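Local atomic coordinates of uncharacterized protein (Legionella pneumophila subsp. pneumophila str. Philadelphia 1, PDB entry 4RXV), a protein that is of unknown function but carries an N-terminal RavJ-type peptidase domain (clan CA), consistent with a cysteine-protease-like fold, and is probably an effector. Residues 8-11 with 12-16. Sequence-based numbering, arbitrary orientation.
Sequences QIQE and RLKQE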
loop_
_atom_site.group_PDB
_atom_site.type_symbol
_atom_site.label_atom_id
_atom_site.label_comp_id
_atom_site.label_asym_id
_atom_site.label_seq_id
_atom_site.Cartn_x
_atom_site.Cartn_y
_atom_site.Cartn_z
ATOM N N GLN A 8 14.087 -1.816 9.126
ATOM C CA GLN A 8 14.289 -0.500 8.510
ATOM C C GLN A 8 13.271 -0.233 7.404
ATOM O O GLN A 8 12.888 0.902 7.203
ATOM C CB GLN A 8 15.714 -0.321 7.977
ATOM C CG GLN A 8 16.724 0.173 9.027
ATOM C CD GLN A 8 16.829 -0.747 10.207
ATOM O OE1 GLN A 8 17.282 -1.892 10.082
ATOM N NE2 GLN A 8 16.417 -0.262 11.370
ATOM N N ILE A 9 12.852 -1.276 6.687
ATOM C CA ILE A 9 11.818 -1.122 5.666
ATOM C C ILE A 9 10.510 -0.739 6.363
ATOM O O ILE A 9 9.793 0.200 5.942
ATOM C CB ILE A 9 11.657 -2.396 4.830
ATOM C CG1 ILE A 9 12.968 -2.722 4.112
ATOM C CG2 ILE A 9 10.507 -2.226 3.832
ATOM C CD1 ILE A 9 12.947 -4.034 3.368
ATOM N N GLN A 10 10.188 -1.434 7.443
ATOM C CA GLN A 10 8.980 -1.127 8.189
ATOM C C GLN A 10 9.018 0.292 8.741
ATOM O O GLN A 10 8.021 1.013 8.698
ATOM C CB GLN A 10 8.789 -2.146 9.307
ATOM C CG GLN A 10 7.541 -1.953 10.132
ATOM C CD GLN A 10 7.380 -3.069 11.120
ATOM O OE1 GLN A 10 6.716 -4.078 10.860
ATOM N NE2 GLN A 10 8.056 -2.945 12.222
ATOM N N GLU A 11 10.170 0.711 9.249
ATOM C CA GLU A 11 10.307 2.070 9.757
ATOM C C GLU A 11 10.059 3.098 8.656
ATOM O O GLU A 11 9.372 4.085 8.882
ATOM C CB GLU A 11 11.670 2.277 10.403
ATOM C CG GLU A 11 11.792 1.613 11.766
ATOM C CD GLU A 11 10.718 2.086 12.768
ATOM O OE1 GLU A 11 10.405 3.310 12.768
ATOM O OE2 GLU A 11 10.171 1.236 13.540
ATOM N N ARG A 12 10.595 2.861 7.458
ATOM C CA ARG A 12 10.375 3.763 6.333
ATOM C C ARG A 12 8.866 3.865 6.024
ATOM O O ARG A 12 8.362 4.947 5.729
ATOM C CB ARG A 12 11.129 3.286 5.100
ATOM C CG ARG A 12 10.799 4.059 3.826
ATOM C CD ARG A 12 11.218 5.526 3.911
ATOM N NE ARG A 12 10.850 6.288 2.730
ATOM C CZ ARG A 12 9.718 6.955 2.600
ATOM N NH1 ARG A 12 8.800 6.930 3.549
ATOM N NH2 ARG A 12 9.501 7.635 1.498
ATOM N N LEU A 13 8.157 2.745 6.058
ATOM C CA LEU A 13 6.721 2.751 5.787
ATOM C C LEU A 13 5.949 3.421 6.928
ATOM O O LEU A 13 4.949 4.102 6.666
ATOM C CB LEU A 13 6.258 1.309 5.567
ATOM C CG LEU A 13 6.803 0.656 4.299
ATOM C CD1 LEU A 13 6.698 -0.854 4.367
ATOM C CD2 LEU A 13 6.076 1.182 3.044
ATOM N N LYS A 14 6.392 3.248 8.168
ATOM C CA LYS A 14 5.766 3.931 9.296
ATOM C C LYS A 14 5.828 5.460 9.134
ATOM O O LYS A 14 4.931 6.172 9.565
ATOM C CB LYS A 14 6.378 3.468 10.626
ATOM C CG LYS A 14 5.921 2.104 11.040
ATOM C CD LYS A 14 6.706 1.514 12.181
ATOM C CE LYS A 14 6.651 2.349 13.417
ATOM N NZ LYS A 14 7.327 1.650 14.535
ATOM N N GLN A 15 6.887 5.972 8.504
ATOM C CA GLN A 15 7.021 7.402 8.292
ATOM C C GLN A 15 5.873 7.968 7.473
ATOM O O GLN A 15 5.635 9.169 7.530
ATOM C CB GLN A 15 8.351 7.738 7.631
ATOM C CG GLN A 15 9.544 7.491 8.524
ATOM C CD GLN A 15 10.848 7.718 7.823
ATOM O OE1 GLN A 15 11.511 6.783 7.420
ATOM N NE2 GLN A 15 11.227 8.966 7.684
ATOM N N GLU A 16 5.182 7.137 6.684
ATOM C CA GLU A 16 4.097 7.615 5.858
ATOM C C GLU A 16 2.811 7.862 6.630
ATOM O O GLU A 16 1.890 8.459 6.096
ATOM C CB GLU A 16 3.848 6.646 4.691
ATOM C CG GLU A 16 5.034 6.578 3.762
ATOM C CD GLU A 16 5.410 7.948 3.237
ATOM O OE1 GLU A 16 4.608 8.544 2.494
ATOM O OE2 GLU A 16 6.497 8.444 3.574
#
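Arg12 N, Leu13 N, Lys14 N and Gln15 N donate to the carbonyl oxygens of Gln8, Ile9, Gln10 and Glu11, an unbroken i to i+4 series carrying the helix from 8-11 into 12-16. Lys14 N to Gln10 O is the shortest at 2.8 Å; Gln15 N to Glu11 O, 3.1 Å, is the most bent, at 142°. Glu16 N, beyond the helix, bonds three residues back, to Leu13 O at 3.0 Å.

Glu11 and Lys14 lie alongside each other. Bends at chi2 of Glu11 (-57°) and chi3 of Lys14 bring Lys14 NZ to 3.0 Å from Glu11 OE2, an i to i+3 salt bridge on the syn side of the carboxylate, 24° out of its plane. Arg12 pairs instead with Glu16: NH1 reaches OE2 at 2.8 Å in a nearly straight bond, with the acceptor in the guanidinium plane but the donor above the carboxylate plane. Tyr224 N also bonds this oxygen, and Asn85 bonds Glu16 OE1, so both carboxylate oxygens are held. Ile9 CG2 meets Leu13 CD1 at 4.1 Å, and both side chains pack on helix 105-114. This is an amphipathic alpha-helix near the N-terminus, packed within the peptidase-like domain through Ile9 and Leu13.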